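Local coordinates for protein decaprenyl diphosphate synthase (Rhodobacter capsulatus, PDB 3MZV) that probably elongates farnesyl diphosphate with isopentenyl diphosphate units, using magnesium, into the long all-trans polyprenyl diphosphate from which quinone side chains are made, at residues B[107-110]-B[116-119]; B[130-135]-B[139-144]; B[175-180]-B[208-213]; B[251-256]-B[262-267]; B[307-312]-B[316-321]. All coordinates share one frame; numbering follows the deposited sequence.

Contact 1. Residues B[107-110]-B[116-119]; sequences TANL and SSVL
Ser-117 pushes its hydroxyl into the first turn of the short helix that opens at Ala-108, and this is where the contact is tight. Ser-117 OG lies 3.2 Å from Ala-108 CB and 2.8 Å from Asn-109 N, yet the N-H does not point at it well enough for a hydrogen bond. Its torsion (chi1 -57°) lays the hydroxyl beside the backbone N of Ser-117, opposite the carbonyl carbon, and so directs it at Ala-108 and Asn-109. The looser side belongs to Asn-109, which is partly exposed. Asn-109 CB stays 3.5 Å from Ser-117 OG, while the amide turns off and gives ND2 to Ser-99 O. Thr-107 does not reach the second segment; it holds the helix start by accepting at OG1 from Leu-110 N, 3.2 Å away, and the same oxygen bonds Ser-99 O. Helix 74-96 also packs here, through Leu-91 on Ala-108 and Val-95 on Ser-117. Ser-116 packs on Leu-159 of the second subunit. With Thr-107 as N-cap, this is a capped helical turn folded back on the start of the long helix 114-133 in the all-alpha prenyl synthase fold.

Contact 2. Residues B[130-135]-B[139-144]; sequences QLMTDT and RVMEIL
Met-132 CB rests 3.9 Å from Met-141 CG, and these two methionines bury the largest areas in a contact made mostly of apolar packing. In the conformer described, Met-132 bends at chi2 and chi3 (-55° and -59°), which curls its methyl back so that Met-132 CE meets Val-140 CG2 at 3.6 Å and, less closely, Leu-144 CD1 at 4.2 Å. In that conformer it crosses both side chains at about a right angle. Met-141 runs out to the other flank, where Met-141 CE presses on Thr-133 CG2 at 3.4 Å, tighter than usual for two carbons. The two segments form a helical hairpin, the end of helix 114-133 turning into helix 138-161, within the bundle of antiparallel helices of the prenyl synthase family. The polar bonds stay within 130-135. Thr-133 OG1 donates to Gln-130 O at 2.6 Å, in the carbonyl plane, and Thr-135 OG1 donates to Met-132 O at 2.7 Å, almost straight on to the oxygen. Each of these carbonyls also accepts from the backbone N of the same threonine, so two bonds grip each oxygen. Between subunits, Met-141 packs on Met-141 of the second subunit, and Gln-130 NE2 bonds Glu-142 OE2 of that subunit.

Contact 3. Residues B[175-180]-B[208-213]; sequences VIRGKT and YGDALG
Both charged side chains, Arg-177 and Asp-210, leave their helices with the first torsion extended: CG lies opposite the backbone N in each, at chi1 -176° and 175°. Arg-177 then bends at chi3, which swings the guanidinium round to offer its NE flank to the carboxylate. The grip is side-on and bidentate. Arg-177 NE donates to Asp-210 OD1 at 2.8 Å and its NH1 to Asp-210 OD2 at 2.8 Å, and both bonds are close to straight. Each carboxylate oxygen uses its syn lone pair, and the two flat groups lie only 14° apart, so this paired salt bridge fixes the rotation of both ends at once. The aliphatic part follows along, with Arg-177 CG and CD each 3.7 Å from Asp-210 OD1. The bridge joins helix 169-194 to helix 199-224, two successive long helices of the all-alpha prenyl synthase fold, close to the centre of the chain. Asp-210 is buried, so the arginine probably helps to keep it ionised. One turn further on, Gly-213 lets the backbones draw near: Gly-213 CA is 6.0 Å from Thr-180 CA, and Thr-180 CG2 touches Gly-213 O at 3.6 Å. A wider pi-type turn covers 177-180 here. Thr-180 OG1 bonds Gln-217 NE2, while Trp-301 of helix 290-308 packs against the arginine side chain.

Contact 4. Residues B[251-256]-B[262-267]; sequences KAVALA and AFWKRV
Val-253 lays its CG2 over one face of the Trp-264 indole: the methyl sits 3.8 Å from the centroid of the five-membered ring and only 18° off the ring normal, a CH-pi contact. Val-253 CG2 comes nearest to Trp-264 CG, at 3.7 Å. The valine torsion (chi1 168°) sends CG1 opposite the backbone N and leaves CG2 to meet the ring. Ala-256 approaches from another direction, Ala-256 CB lying near the ring plane at the edge and 4.1 Å from Trp-264 CD1. At the six-membered end, Ala-252 CB stands 3.7 Å from Trp-264 CZ2. The opposite face of the indole is covered from its own helix, by Phe-263 CD2.

The polar link is a single water. Trp-264 NE1 donates to this water's O at 2.8 Å, in the plane of the ring, and the water O passes a hydrogen on to Ala-252 O at 3.0 Å. This gives the indole N-H an acceptor and links it to Ala-252 O, which also takes a weak bond from Leu-255 N.

Helix 258-270 thus inserts its tryptophan between two neighbours. Helix 247-254 lies against it through Ala-252 and Val-253, while Ala-281 and Leu-284 of helix 277-287 also pack on the indole. Ala-252 in turn touches Thr-290, at the start of helix 290-308.

Contact 5. Residues B[307-312]-B[316-321]; sequences KALAKL and PLRQML
Arg-318 reaches across to the chain that leaves helix 290-308. Its CB points at the other segment, and Arg-318 CG, extended away from the backbone N, comes to 4.2 Å from Leu-309 CB. Arg-318 CD comes within 3.4 Å of the carbonyl Leu-309 O and 4.1 Å of Leu-312 CB. At this point the chain bends (chi3 79°), turning the guanidinium toward Leu-312. NE passes at longer range from both carbonyl oxygens. Arg-318 NH1 then donates to Leu-312 O at 2.9 Å, with an N-H...O angle of 153°. The acceptor lies close to the guanidinium plane, at its edge, whereas the nitrogen is tilted 28° from the plane of the carbonyl. The remaining NH2 forms a salt bridge to Asp-314, in the connection between the segments, so one arginine holds the turn at two points, by a backbone oxygen and by a carboxylate.

Deeper in, the packing is apolar. Leu-309 CD2 touches Leu-321 CB at 4.1 Å, and the two leucine side chains meet at about a right angle; CD1 of Leu-309 also reaches the backbone of Leu-321, 3.9 Å from its C.

The hairpin joins the end of helix 290-308 to the beginning of helix 316-328. Helix 199-224 lies beside it, with Tyr-208 against Leu-309 and Leu-205 against Leu-312, while helix 56-67 packs Leu-67 on both Arg-318 and Leu-321.

All five contacts follow one another along the chain; none nests in or crosses another. Contact 1 closes the short connection into helix 114-133, and contact 2 closes the turn at the far end of that helix, with centres about 26 Å apart; both also touch the second subunit. Contact 3 spans the longest separation, 27 mostly helical residues, tying helix 169-194 to helix 199-224 near the middle of the bundle. Contact 4 closes the turn between helices 247-254 and 258-270, on the opposite side of the chain's centre from contact 2. Contact 5 closes the last turn and touches contact 3 directly: Tyr-208 OH probably hydrogen-bonds Leu-321 O at 2.7 Å, tying the central helices to the C-terminal hairpin.

Contact 1. Residues B[107-110]-B[116-119]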
# COMPACT_ATOMS: atom_id res chain seq x y z
N THR B 107 5.25 -18.61 2.84
CA THR B 107 4.78 -17.24 2.65
C THR B 107 4.51 -17.00 1.19
O THR B 107 5.05 -17.71 0.33
CB THR B 107 5.83 -16.21 3.11
OG1 THR B 107 7.05 -16.41 2.37
CG2 THR B 107 6.09 -16.33 4.59
N ALA B 108 3.70 -15.97 0.91
CA ALA B 108 3.37 -15.60 -0.45
C ALA B 108 4.65 -15.25 -1.20
O ALA B 108 4.82 -15.67 -2.34
CB ALA B 108 2.39 -14.43 -0.49
N ASN B 109 5.54 -14.48 -0.57
CA ASN B 109 6.80 -14.04 -1.22
C ASN B 109 7.77 -15.17 -1.55
O ASN B 109 8.48 -15.10 -2.56
CB ASN B 109 7.52 -12.93 -0.43
CG ASN B 109 7.65 -13.25 1.04
OD1 ASN B 109 6.66 -13.20 1.78
ND2 ASN B 109 8.87 -13.57 1.48
N LEU B 110 7.81 -16.20 -0.69
CA LEU B 110 8.56 -17.44 -0.95
C LEU B 110 7.91 -18.23 -2.10
O LEU B 110 8.54 -18.52 -3.13
CB LEU B 110 8.62 -18.29 0.32
N SER B 116 5.36 -9.91 -5.96
CA SER B 116 3.97 -10.39 -5.92
C SER B 116 3.28 -10.07 -4.62
O SER B 116 2.18 -9.54 -4.62
CB SER B 116 3.85 -11.90 -6.19
OG SER B 116 4.09 -12.17 -7.57
N SER B 117 3.91 -10.39 -3.51
CA SER B 117 3.36 -10.04 -2.25
C SER B 117 3.19 -8.50 -2.06
O SER B 117 2.23 -8.06 -1.42
CB SER B 117 4.19 -10.62 -1.14
OG SER B 117 4.28 -12.04 -1.31
N VAL B 118 4.12 -7.72 -2.60
CA VAL B 118 3.99 -6.26 -2.53
C VAL B 118 2.79 -5.84 -3.33
O VAL B 118 1.97 -5.08 -2.85
CB VAL B 118 5.24 -5.51 -3.03
CG1 VAL B 118 4.97 -4.01 -3.01
CG2 VAL B 118 6.44 -5.84 -2.14
N LEU B 119 2.67 -6.32 -4.55
CA LEU B 119 1.66 -5.86 -5.46
C LEU B 119 0.28 -6.38 -5.07
O LEU B 119 -0.74 -5.69 -5.24
CB LEU B 119 2.02 -6.24 -6.87
CG LEU B 119 3.27 -5.54 -7.40
CD1 LEU B 119 3.70 -6.18 -8.68
CD2 LEU B 119 3.00 -4.06 -7.59

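Contact 2. Residues B[130-135]-B[139-144]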
# COMPACT_ATOMS: atom_id res chain seq x y z
N GLN B 130 -11.66 1.62 -2.14
CA GLN B 130 -12.71 1.74 -3.11
C GLN B 130 -14.02 1.30 -2.49
O GLN B 130 -15.04 2.01 -2.60
CB GLN B 130 -12.39 0.90 -4.35
CG GLN B 130 -13.34 1.11 -5.49
CD GLN B 130 -13.06 0.16 -6.63
OE1 GLN B 130 -12.49 -0.93 -6.44
NE2 GLN B 130 -13.48 0.55 -7.82
N LEU B 131 -13.97 0.15 -1.80
CA LEU B 131 -15.12 -0.39 -1.11
C LEU B 131 -15.71 0.60 -0.08
O LEU B 131 -16.93 0.78 -0.04
CB LEU B 131 -14.70 -1.68 -0.42
CG LEU B 131 -15.72 -2.38 0.49
CD1 LEU B 131 -17.00 -2.68 -0.26
CD2 LEU B 131 -15.14 -3.63 1.05
N MET B 132 -14.82 1.27 0.69
CA MET B 132 -15.28 2.20 1.71
C MET B 132 -16.11 3.35 1.19
O MET B 132 -16.97 3.85 1.91
CB MET B 132 -14.09 2.74 2.48
CG MET B 132 -13.53 1.75 3.42
SD MET B 132 -14.80 1.15 4.50
CE MET B 132 -15.21 2.75 5.19
N THR B 133 -15.89 3.75 -0.06
CA THR B 133 -16.62 4.83 -0.68
C THR B 133 -18.12 4.49 -0.86
O THR B 133 -18.96 5.39 -0.87
CB THR B 133 -16.02 5.27 -2.03
OG1 THR B 133 -16.21 4.26 -3.05
CG2 THR B 133 -14.54 5.60 -1.85
N ASP B 134 -18.45 3.21 -0.94
CA ASP B 134 -19.85 2.78 -0.96
C ASP B 134 -20.58 3.23 0.33
O ASP B 134 -21.79 3.39 0.33
CB ASP B 134 -19.96 1.26 -1.05
CG ASP B 134 -19.53 0.70 -2.39
OD1 ASP B 134 -19.18 1.49 -3.26
OD2 ASP B 134 -19.53 -0.55 -2.52
N THR B 135 -19.87 3.43 1.43
CA THR B 135 -20.55 3.80 2.66
C THR B 135 -20.98 5.26 2.66
O THR B 135 -21.76 5.65 3.52
CB THR B 135 -19.68 3.57 3.94
OG1 THR B 135 -18.61 4.50 3.95
CG2 THR B 135 -19.13 2.18 4.05
N ARG B 139 -15.74 10.37 7.37
CA ARG B 139 -15.09 10.27 8.65
C ARG B 139 -14.42 8.90 8.89
O ARG B 139 -13.25 8.88 9.30
CB ARG B 139 -16.08 10.57 9.79
CG ARG B 139 -15.45 10.59 11.12
CD ARG B 139 -16.44 11.05 12.22
NE ARG B 139 -15.86 10.89 13.55
CZ ARG B 139 -16.57 10.89 14.69
NH1 ARG B 139 -17.88 11.04 14.64
NH2 ARG B 139 -15.98 10.72 15.86
N VAL B 140 -15.11 7.78 8.62
CA VAL B 140 -14.53 6.47 8.87
C VAL B 140 -13.40 6.17 7.86
O VAL B 140 -12.40 5.50 8.16
CB VAL B 140 -15.60 5.32 8.90
CG1 VAL B 140 -16.62 5.61 10.01
CG2 VAL B 140 -16.35 5.18 7.55
N MET B 141 -13.52 6.72 6.68
CA MET B 141 -12.48 6.61 5.70
C MET B 141 -11.22 7.31 6.15
O MET B 141 -10.14 6.77 5.98
CB MET B 141 -12.91 7.21 4.34
CG MET B 141 -14.03 6.43 3.64
SD MET B 141 -14.45 7.05 1.93
CE MET B 141 -12.96 6.60 1.02
N GLU B 142 -11.34 8.54 6.66
CA GLU B 142 -10.19 9.24 7.16
C GLU B 142 -9.53 8.46 8.31
O GLU B 142 -8.31 8.37 8.39
CB GLU B 142 -10.61 10.67 7.62
CG GLU B 142 -9.47 11.60 8.05
CD GLU B 142 -8.83 11.35 9.43
OE1 GLU B 142 -9.45 10.77 10.33
OE2 GLU B 142 -7.66 11.77 9.59
N ILE B 143 -10.33 7.88 9.19
CA ILE B 143 -9.82 7.10 10.31
C ILE B 143 -9.04 5.87 9.86
O ILE B 143 -7.97 5.59 10.39
CB ILE B 143 -11.00 6.68 11.22
CG1 ILE B 143 -11.46 7.93 12.01
CG2 ILE B 143 -10.63 5.48 12.15
CD1 ILE B 143 -12.69 7.79 12.91
N LEU B 144 -9.59 5.13 8.92
CA LEU B 144 -8.95 3.91 8.45
C LEU B 144 -7.70 4.22 7.61
O LEU B 144 -6.71 3.49 7.70
CB LEU B 144 -9.96 3.06 7.72
CG LEU B 144 -11.06 2.37 8.54
CD1 LEU B 144 -12.03 1.66 7.64
CD2 LEU B 144 -10.46 1.39 9.51

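Contact 3. Residues B[175-180]-B[208-213]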
# COMPACT_ATOMS: atom_id res chain seq x y z
N VAL B 175 5.73 1.87 19.12
CA VAL B 175 5.86 0.89 18.07
C VAL B 175 4.67 -0.04 18.10
O VAL B 175 4.07 -0.33 17.06
CB VAL B 175 7.13 0.03 18.21
CG1 VAL B 175 7.01 -1.26 17.41
CG2 VAL B 175 8.39 0.88 17.86
N ILE B 176 4.31 -0.54 19.28
CA ILE B 176 3.26 -1.52 19.29
C ILE B 176 1.90 -0.84 19.02
O ILE B 176 1.04 -1.48 18.44
CB ILE B 176 3.26 -2.43 20.55
CG1 ILE B 176 2.97 -1.64 21.82
CG2 ILE B 176 4.62 -3.16 20.63
CD1 ILE B 176 2.90 -2.57 23.14
N ARG B 177 1.73 0.40 19.48
CA ARG B 177 0.49 1.18 19.27
C ARG B 177 0.30 1.44 17.78
O ARG B 177 -0.80 1.31 17.25
CB ARG B 177 0.53 2.50 20.09
CG ARG B 177 -0.74 3.36 20.03
CD ARG B 177 -0.76 4.29 21.23
NE ARG B 177 -1.64 3.93 22.34
CZ ARG B 177 -1.43 4.29 23.61
NH1 ARG B 177 -2.30 3.96 24.56
NH2 ARG B 177 -0.33 4.96 23.96
N GLY B 178 1.38 1.76 17.08
CA GLY B 178 1.31 1.96 15.63
C GLY B 178 1.10 0.68 14.85
O GLY B 178 0.16 0.57 14.06
N LYS B 179 1.96 -0.30 15.08
CA LYS B 179 2.00 -1.56 14.35
C LYS B 179 0.78 -2.47 14.59
O LYS B 179 0.47 -3.33 13.76
CB LYS B 179 3.21 -2.33 14.84
CG LYS B 179 3.71 -3.39 13.96
CD LYS B 179 4.32 -4.61 14.68
CE LYS B 179 4.94 -4.38 16.04
NZ LYS B 179 5.52 -5.67 16.56
N THR B 180 0.21 -2.39 15.79
CA THR B 180 -0.81 -3.36 16.20
C THR B 180 -2.06 -2.71 16.77
O THR B 180 -3.18 -3.06 16.33
CB THR B 180 -0.27 -4.41 17.20
OG1 THR B 180 0.72 -5.22 16.56
CG2 THR B 180 -1.43 -5.33 17.72
N TYR B 208 -11.10 1.06 24.32
CA TYR B 208 -11.17 -0.41 24.42
C TYR B 208 -10.26 -1.08 23.42
O TYR B 208 -9.45 -1.93 23.78
CB TYR B 208 -12.59 -0.95 24.28
CG TYR B 208 -12.66 -2.46 24.20
CD1 TYR B 208 -12.55 -3.26 25.35
CD2 TYR B 208 -12.76 -3.10 22.97
CE1 TYR B 208 -12.60 -4.68 25.28
CE2 TYR B 208 -12.80 -4.51 22.89
CZ TYR B 208 -12.72 -5.28 24.02
OH TYR B 208 -12.77 -6.64 23.87
N GLY B 209 -10.39 -0.69 22.16
CA GLY B 209 -9.63 -1.31 21.14
C GLY B 209 -8.14 -1.05 21.27
O GLY B 209 -7.35 -1.95 21.08
N ASP B 210 -7.77 0.19 21.58
CA ASP B 210 -6.37 0.57 21.79
C ASP B 210 -5.73 -0.28 22.89
O ASP B 210 -4.70 -0.87 22.69
CB ASP B 210 -6.30 2.07 22.17
CG ASP B 210 -4.91 2.55 22.53
OD1 ASP B 210 -4.01 2.58 21.65
OD2 ASP B 210 -4.72 2.92 23.71
N ALA B 211 -6.38 -0.34 24.04
CA ALA B 211 -5.87 -1.16 25.16
C ALA B 211 -5.79 -2.66 24.82
O ALA B 211 -4.84 -3.37 25.17
CB ALA B 211 -6.76 -0.93 26.42
N LEU B 212 -6.81 -3.21 24.20
CA LEU B 212 -6.80 -4.61 23.85
C LEU B 212 -5.67 -4.91 22.89
O LEU B 212 -5.07 -5.99 22.96
CB LEU B 212 -8.15 -5.06 23.26
CG LEU B 212 -8.48 -6.53 23.02
CD1 LEU B 212 -8.82 -7.20 24.30
CD2 LEU B 212 -9.66 -6.59 22.01
N GLY B 213 -5.45 -4.03 21.91
CA GLY B 213 -4.42 -4.26 20.90
C GLY B 213 -3.02 -4.19 21.51
O GLY B 213 -2.16 -5.02 21.20

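Contact 4. Residues B[251-256]-B[262-267]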
# COMPACT_ATOMS: atom_id res chain seq x y z
N LYS B 251 13.49 -3.81 29.60
CA LYS B 251 13.51 -3.82 31.07
C LYS B 251 14.79 -4.47 31.62
O LYS B 251 15.33 -4.01 32.59
CB LYS B 251 12.30 -4.55 31.63
CG LYS B 251 11.00 -3.75 31.53
CD LYS B 251 9.86 -4.51 32.19
CE LYS B 251 8.51 -3.75 32.12
NZ LYS B 251 8.54 -2.50 32.92
N ALA B 252 15.30 -5.51 30.97
CA ALA B 252 16.52 -6.18 31.46
C ALA B 252 17.74 -5.26 31.18
O ALA B 252 18.63 -5.13 32.01
CB ALA B 252 16.65 -7.57 30.82
N VAL B 253 17.75 -4.61 30.02
CA VAL B 253 18.84 -3.74 29.65
C VAL B 253 18.94 -2.56 30.62
O VAL B 253 20.02 -2.20 31.03
CB VAL B 253 18.73 -3.22 28.22
CG1 VAL B 253 19.76 -2.04 27.93
CG2 VAL B 253 18.94 -4.38 27.22
N ALA B 254 17.80 -2.02 31.02
CA ALA B 254 17.75 -0.92 31.99
C ALA B 254 18.30 -1.29 33.36
O ALA B 254 18.84 -0.43 34.06
CB ALA B 254 16.26 -0.39 32.12
N LEU B 255 18.22 -2.57 33.73
CA LEU B 255 18.72 -3.08 34.99
C LEU B 255 20.14 -3.69 34.93
O LEU B 255 20.64 -4.18 35.92
CB LEU B 255 17.73 -4.13 35.53
CG LEU B 255 16.34 -3.54 35.86
CD1 LEU B 255 15.34 -4.62 36.28
CD2 LEU B 255 16.50 -2.49 36.99
N ALA B 256 20.75 -3.69 33.75
CA ALA B 256 22.01 -4.37 33.48
C ALA B 256 23.17 -3.65 34.15
O ALA B 256 23.31 -2.47 33.98
CB ALA B 256 22.29 -4.40 31.97
N ALA B 262 27.41 -5.48 28.39
CA ALA B 262 28.27 -6.04 27.36
C ALA B 262 27.63 -7.25 26.67
O ALA B 262 27.74 -7.41 25.46
CB ALA B 262 29.69 -6.37 27.91
N PHE B 263 26.96 -8.11 27.43
CA PHE B 263 26.20 -9.21 26.83
C PHE B 263 25.11 -8.69 25.90
O PHE B 263 25.01 -9.11 24.76
CB PHE B 263 25.51 -10.05 27.90
CG PHE B 263 24.48 -10.99 27.36
CD1 PHE B 263 24.87 -12.15 26.70
CD2 PHE B 263 23.15 -10.68 27.43
CE1 PHE B 263 23.92 -13.01 26.18
CE2 PHE B 263 22.18 -11.56 26.93
CZ PHE B 263 22.58 -12.72 26.29
N TRP B 264 24.30 -7.77 26.39
CA TRP B 264 23.23 -7.19 25.56
C TRP B 264 23.81 -6.48 24.33
O TRP B 264 23.25 -6.58 23.23
CB TRP B 264 22.32 -6.23 26.35
CG TRP B 264 21.54 -6.95 27.38
CD1 TRP B 264 21.64 -6.78 28.70
CD2 TRP B 264 20.51 -7.94 27.18
NE1 TRP B 264 20.79 -7.62 29.37
CE2 TRP B 264 20.05 -8.33 28.45
CE3 TRP B 264 19.92 -8.53 26.04
CZ2 TRP B 264 19.06 -9.27 28.64
CZ3 TRP B 264 18.93 -9.45 26.21
CH2 TRP B 264 18.52 -9.85 27.50
N LYS B 265 24.92 -5.79 24.49
CA LYS B 265 25.59 -5.12 23.39
C LYS B 265 26.00 -6.13 22.30
O LYS B 265 25.76 -5.90 21.07
CB LYS B 265 26.81 -4.39 23.91
CG LYS B 265 27.17 -3.12 23.21
CD LYS B 265 28.29 -2.32 23.98
CE LYS B 265 27.79 -1.77 25.37
NZ LYS B 265 27.44 -0.29 25.34
N ARG B 266 26.60 -7.23 22.74
CA ARG B 266 27.03 -8.31 21.88
C ARG B 266 25.89 -8.88 21.07
O ARG B 266 25.95 -8.88 19.85
CB ARG B 266 27.72 -9.45 22.69
CG ARG B 266 28.16 -10.62 21.85
CD ARG B 266 29.10 -11.53 22.59
NE ARG B 266 28.41 -12.31 23.63
CZ ARG B 266 27.65 -13.37 23.40
NH1 ARG B 266 27.11 -14.02 24.43
NH2 ARG B 266 27.44 -13.81 22.15
N VAL B 267 24.84 -9.33 21.74
CA VAL B 267 23.80 -10.09 21.10
C VAL B 267 22.74 -9.22 20.41
O VAL B 267 22.12 -9.67 19.45
CB VAL B 267 23.09 -11.14 22.06
CG1 VAL B 267 24.05 -12.17 22.66
CG2 VAL B 267 22.31 -10.46 23.14
O HOH W 1 20.37 -7.61 32.16

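Contact 5. Residues B[307-312]-B[316-321]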
# COMPACT_ATOMS: atom_id res chain seq x y z
N LYS B 307 -12.18 -1.32 31.69
CA LYS B 307 -12.72 -0.02 32.23
C LYS B 307 -13.38 0.84 31.16
O LYS B 307 -14.36 1.52 31.40
CB LYS B 307 -11.63 0.83 32.88
CG LYS B 307 -11.52 0.78 34.41
CD LYS B 307 -11.10 -0.53 34.93
CE LYS B 307 -10.91 -0.47 36.48
NZ LYS B 307 -10.62 -1.81 37.05
N ALA B 308 -12.80 0.85 29.97
CA ALA B 308 -13.35 1.60 28.87
C ALA B 308 -14.75 1.12 28.51
O ALA B 308 -15.59 1.92 28.10
CB ALA B 308 -12.43 1.46 27.65
N LEU B 309 -15.03 -0.18 28.65
CA LEU B 309 -16.36 -0.70 28.31
C LEU B 309 -17.52 -0.15 29.14
O LEU B 309 -18.69 -0.20 28.72
CB LEU B 309 -16.38 -2.21 28.42
CG LEU B 309 -15.53 -2.98 27.42
CD1 LEU B 309 -15.48 -4.45 27.76
CD2 LEU B 309 -16.04 -2.82 25.97
N ALA B 310 -17.19 0.33 30.35
CA ALA B 310 -18.20 0.76 31.31
C ALA B 310 -19.10 1.85 30.75
O ALA B 310 -20.26 1.97 31.18
CB ALA B 310 -17.52 1.20 32.63
N LYS B 311 -18.63 2.63 29.76
CA LYS B 311 -19.47 3.69 29.17
C LYS B 311 -20.39 3.20 28.07
O LYS B 311 -21.18 3.98 27.53
CB LYS B 311 -18.63 4.86 28.64
CG LYS B 311 -17.87 5.67 29.74
CD LYS B 311 -16.48 5.08 30.04
CE LYS B 311 -15.56 6.13 30.65
NZ LYS B 311 -14.13 5.70 30.79
N LEU B 312 -20.34 1.92 27.75
CA LEU B 312 -21.14 1.38 26.66
C LEU B 312 -22.42 0.72 27.21
O LEU B 312 -22.49 0.39 28.39
CB LEU B 312 -20.27 0.44 25.84
CG LEU B 312 -19.01 1.17 25.31
CD1 LEU B 312 -18.03 0.21 24.72
CD2 LEU B 312 -19.38 2.25 24.31
N PRO B 316 -25.52 -7.83 25.30
CA PRO B 316 -24.72 -9.06 25.40
C PRO B 316 -23.32 -8.92 24.78
O PRO B 316 -22.40 -9.60 25.19
CB PRO B 316 -25.57 -10.09 24.63
CG PRO B 316 -26.97 -9.50 24.57
CD PRO B 316 -26.82 -8.03 24.65
N LEU B 317 -23.18 -8.08 23.76
CA LEU B 317 -21.90 -7.89 23.11
C LEU B 317 -20.92 -7.17 24.01
O LEU B 317 -19.73 -7.43 23.92
CB LEU B 317 -22.04 -7.13 21.80
CG LEU B 317 -22.66 -7.91 20.62
CD1 LEU B 317 -22.95 -6.94 19.50
CD2 LEU B 317 -21.75 -9.08 20.15
N ARG B 318 -21.39 -6.30 24.89
CA ARG B 318 -20.49 -5.68 25.85
C ARG B 318 -19.83 -6.76 26.73
O ARG B 318 -18.62 -6.75 26.90
CB ARG B 318 -21.17 -4.64 26.71
CG ARG B 318 -20.18 -3.73 27.39
CD ARG B 318 -20.83 -2.75 28.29
NE ARG B 318 -21.17 -3.40 29.55
CZ ARG B 318 -21.83 -2.82 30.56
NH1 ARG B 318 -22.24 -1.56 30.49
NH2 ARG B 318 -22.07 -3.51 31.67
N GLN B 319 -20.62 -7.68 27.25
CA GLN B 319 -20.07 -8.74 28.09
C GLN B 319 -19.12 -9.63 27.28
O GLN B 319 -18.09 -10.01 27.77
CB GLN B 319 -21.18 -9.55 28.77
CG GLN B 319 -20.70 -10.41 29.93
CD GLN B 319 -20.30 -11.81 29.48
OE1 GLN B 319 -20.79 -12.30 28.47
NE2 GLN B 319 -19.41 -12.46 30.24
N MET B 320 -19.44 -9.91 26.02
CA MET B 320 -18.56 -10.73 25.22
C MET B 320 -17.20 -10.03 24.97
O MET B 320 -16.16 -10.69 24.95
CB MET B 320 -19.23 -11.15 23.90
CG MET B 320 -20.24 -12.32 24.03
SD MET B 320 -21.08 -12.77 22.45
CE MET B 320 -22.59 -11.87 22.75
N LEU B 321 -17.20 -8.71 24.80
CA LEU B 321 -15.97 -7.95 24.66
C LEU B 321 -15.17 -7.92 25.95
O LEU B 321 -13.94 -7.90 25.91
CB LEU B 321 -16.24 -6.50 24.19
CG LEU B 321 -16.74 -6.37 22.74
CD1 LEU B 321 -17.05 -4.88 22.43
CD2 LEU B 321 -15.77 -6.94 21.72